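Agglutinin (Narcissus pseudonarcissus, PDB 3DZW) binds mannose-containing glycans, among them the disaccharide mannose-alpha1,3-mannose, as a mannose-specific lectin of the monocot family. Local coordinates at residues Arg51-Met56 and Pro67-Ile72. Sequence-based numbering, arbitrary orientation.
Sequences RCHLSM and PRNNPI. With MAN (alpha-D-mannopyranose), chain E.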
loop_
_atom_site.group_PDB
_atom_site.type_symbol
_atom_site.label_atom_id
_atom_site.label_comp_id
_atom_site.label_asym_id
_atom_site.label_seq_id
_atom_site.Cartn_x
_atom_site.Cartn_y
_atom_site.Cartn_z
ATOM N N ARG A 51 -26.450 -11.019 -0.450
ATOM C CA ARG A 51 -25.284 -11.302 -1.353
ATOM C C ARG A 51 -25.353 -10.673 -2.788
ATOM O O ARG A 51 -25.437 -11.389 -3.798
ATOM C CB ARG A 51 -25.031 -12.823 -1.458
ATOM C CG ARG A 51 -24.661 -13.477 -0.127
ATOM C CD ARG A 51 -24.264 -14.944 -0.304
ATOM N NE ARG A 51 -23.097 -15.099 -1.196
ATOM C CZ ARG A 51 -21.809 -14.988 -0.815
ATOM N NH1 ARG A 51 -20.841 -15.152 -1.715
ATOM N NH2 ARG A 51 -21.481 -14.709 0.455
ATOM N N CYS A 52 -25.301 -9.347 -2.839
ATOM C CA CYS A 52 -25.295 -8.609 -4.087
ATOM C C CYS A 52 -23.846 -8.383 -4.494
ATOM O O CYS A 52 -22.946 -8.562 -3.673
ATOM C CB CYS A 52 -25.988 -7.267 -3.919
ATOM S SG CYS A 52 -27.781 -7.337 -3.563
ATOM N N HIS A 53 -23.607 -7.999 -5.762
ATOM C CA HIS A 53 -22.232 -7.705 -6.221
ATOM C C HIS A 53 -22.194 -6.358 -6.954
ATOM O O HIS A 53 -23.205 -5.913 -7.505
ATOM C CB HIS A 53 -21.651 -8.834 -7.106
ATOM C CG HIS A 53 -22.252 -8.919 -8.481
ATOM N ND1 HIS A 53 -23.368 -9.673 -8.763
ATOM C CD2 HIS A 53 -21.868 -8.362 -9.658
ATOM C CE1 HIS A 53 -23.654 -9.573 -10.050
ATOM N NE2 HIS A 53 -22.760 -8.780 -10.615
ATOM N N LEU A 54 -21.020 -5.710 -6.931
ATOM C CA LEU A 54 -20.808 -4.413 -7.585
ATOM C C LEU A 54 -20.008 -4.597 -8.851
ATOM O O LEU A 54 -18.992 -5.289 -8.843
ATOM C CB LEU A 54 -20.059 -3.469 -6.647
ATOM C CG LEU A 54 -19.719 -2.072 -7.174
ATOM C CD1 LEU A 54 -20.983 -1.285 -7.470
ATOM C CD2 LEU A 54 -18.840 -1.323 -6.176
ATOM N N SER A 55 -20.446 -3.961 -9.942
ATOM C CA SER A 55 -19.752 -4.076 -11.227
ATOM C C SER A 55 -19.435 -2.734 -11.906
ATOM O O SER A 55 -20.333 -1.918 -12.145
ATOM C CB SER A 55 -20.591 -4.928 -12.195
ATOM O OG SER A 55 -19.953 -5.029 -13.463
ATOM N N MET A 56 -18.139 -2.510 -12.186
ATOM C CA MET A 56 -17.686 -1.339 -12.923
ATOM C C MET A 56 -17.675 -1.843 -14.353
ATOM O O MET A 56 -16.790 -2.620 -14.745
ATOM C CB MET A 56 -16.317 -0.891 -12.458
ATOM C CG MET A 56 -15.681 0.328 -13.201
ATOM S SD MET A 56 -16.518 1.937 -13.039
ATOM C CE MET A 56 -17.901 1.759 -14.154
ATOM N N PRO A 67 -28.808 -11.009 -6.384
ATOM C CA PRO A 67 -28.428 -12.401 -6.661
ATOM C C PRO A 67 -29.100 -12.977 -7.958
ATOM O O PRO A 67 -28.579 -13.938 -8.538
ATOM C CB PRO A 67 -28.895 -13.159 -5.405
ATOM C CG PRO A 67 -29.797 -12.228 -4.690
ATOM C CD PRO A 67 -29.336 -10.861 -5.019
ATOM N N ARG A 68 -30.252 -12.400 -8.379
ATOM C CA ARG A 68 -30.924 -12.831 -9.639
ATOM C C ARG A 68 -30.473 -11.977 -10.864
ATOM O O ARG A 68 -31.132 -11.984 -11.913
ATOM C CB ARG A 68 -32.475 -12.847 -9.525
ATOM C CG ARG A 68 -33.050 -14.033 -8.706
ATOM C CD ARG A 68 -33.057 -13.804 -7.232
ATOM N NE ARG A 68 -34.110 -12.852 -6.846
ATOM C CZ ARG A 68 -35.409 -13.176 -6.667
ATOM N NH1 ARG A 68 -35.843 -14.436 -6.858
ATOM N NH2 ARG A 68 -36.284 -12.233 -6.314
ATOM N N ASN A 69 -29.353 -11.249 -10.703
ATOM C CA ASN A 69 -28.760 -10.422 -11.774
ATOM C C ASN A 69 -29.651 -9.263 -12.281
ATOM O O ASN A 69 -29.648 -8.937 -13.476
ATOM C CB ASN A 69 -28.308 -11.329 -12.951
ATOM C CG ASN A 69 -27.289 -12.403 -12.513
ATOM O OD1 ASN A 69 -27.289 -13.517 -13.034
ATOM N ND2 ASN A 69 -26.440 -12.066 -11.540
ATOM N N ASN A 70 -30.405 -8.655 -11.358
ATOM C CA ASN A 70 -31.246 -7.515 -11.666
ATOM C C ASN A 70 -30.630 -6.295 -11.012
ATOM O O ASN A 70 -30.232 -6.361 -9.841
ATOM C CB ASN A 70 -32.664 -7.714 -11.144
ATOM C CG ASN A 70 -33.395 -8.899 -11.812
ATOM O OD1 ASN A 70 -34.136 -9.623 -11.153
ATOM N ND2 ASN A 70 -33.175 -9.090 -13.115
ATOM N N PRO A 71 -30.517 -5.165 -11.759
ATOM C CA PRO A 71 -29.939 -3.968 -11.125
ATOM C C PRO A 71 -30.810 -3.402 -10.008
ATOM O O PRO A 71 -32.035 -3.377 -10.139
ATOM C CB PRO A 71 -29.860 -2.952 -12.284
ATOM C CG PRO A 71 -30.102 -3.719 -13.521
ATOM C CD PRO A 71 -30.877 -4.924 -13.167
ATOM N N ILE A 72 -30.181 -2.991 -8.902
ATOM C CA ILE A 72 -30.914 -2.365 -7.767
ATOM C C ILE A 72 -30.392 -0.926 -7.482
ATOM O O ILE A 72 -30.974 -0.205 -6.678
ATOM C CB ILE A 72 -30.898 -3.239 -6.472
ATOM C CG1 ILE A 72 -29.476 -3.397 -5.910
ATOM C CG2 ILE A 72 -31.538 -4.600 -6.748
ATOM C CD1 ILE A 72 -29.420 -4.186 -4.605
HETATM C C1 MAN E . -27.489 0.770 -18.404
HETATM C C2 MAN E . -26.537 -0.468 -18.750
HETATM C C3 MAN E . -27.010 -1.781 -18.161
HETATM C C4 MAN E . -27.400 -1.608 -16.694
HETATM C C5 MAN E . -28.478 -0.524 -16.507
HETATM C C6 MAN E . -28.792 -0.309 -15.039
HETATM O O1 MAN E . -28.355 1.332 -19.513
HETATM O O2 MAN E . -25.262 -0.167 -18.262
HETATM O O3 MAN E . -25.969 -2.733 -18.260
HETATM O O4 MAN E . -27.880 -2.834 -16.175
HETATM O O5 MAN E . -28.081 0.741 -17.018
HETATM O O6 MAN E . -29.645 0.821 -14.901
#
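The C52 and I72 side chains are brought together by their torsions. In C52, chi1 of -66° swings SG to the side opposite the carbonyl carbon. In I72, chi1 of 65° tucks CG1 into the gap flanked by the backbone N and C, and the chain then runs extended so that CD1 leads. I72 CD1 touches C52 SG at 3.7 Å. P67 meets the same sulfur with its ring carbon CD, 4.1 Å from C52 SG. Thus one buried sulfur bears on both ends of the 67-72 turn. P67 CD also lies 4.1 Å from the backbone O of R51.

Farther along the strand, the H53 ring meets the N69 amide. N69 ND2 approaches the ring edge, near the ring plane, at 4.0 Å from H53 CE1. The ring and amide planes are 76° apart. No hydrogen bond joins the two segments, so the contact is made by van der Waals touches, mainly around the C52 sulfur.

C52 SG is disulfide-bonded to C29 SG, which ties this corner to the connection between strands 21-25 and 31-35 of the neighbouring sheet. On the sugar side, P71 CG lies 3.6 Å from mannose O4. The same mannose is hydrogen-bonded by Q57, D59 and Y65. The contact thus adjoins one of the mannose sites of this beta-prism lectin fold.

S66 OG accepts a hydrogen bond from N70 N. Strand 62-65 runs between strands 53-56 and 71-74 in one antiparallel sheet, and H53 pairs with Y65 through the backbone. The contact therefore lies across the end of this sheet, where the chain leaves strand 62-65 and returns as strand 71-74.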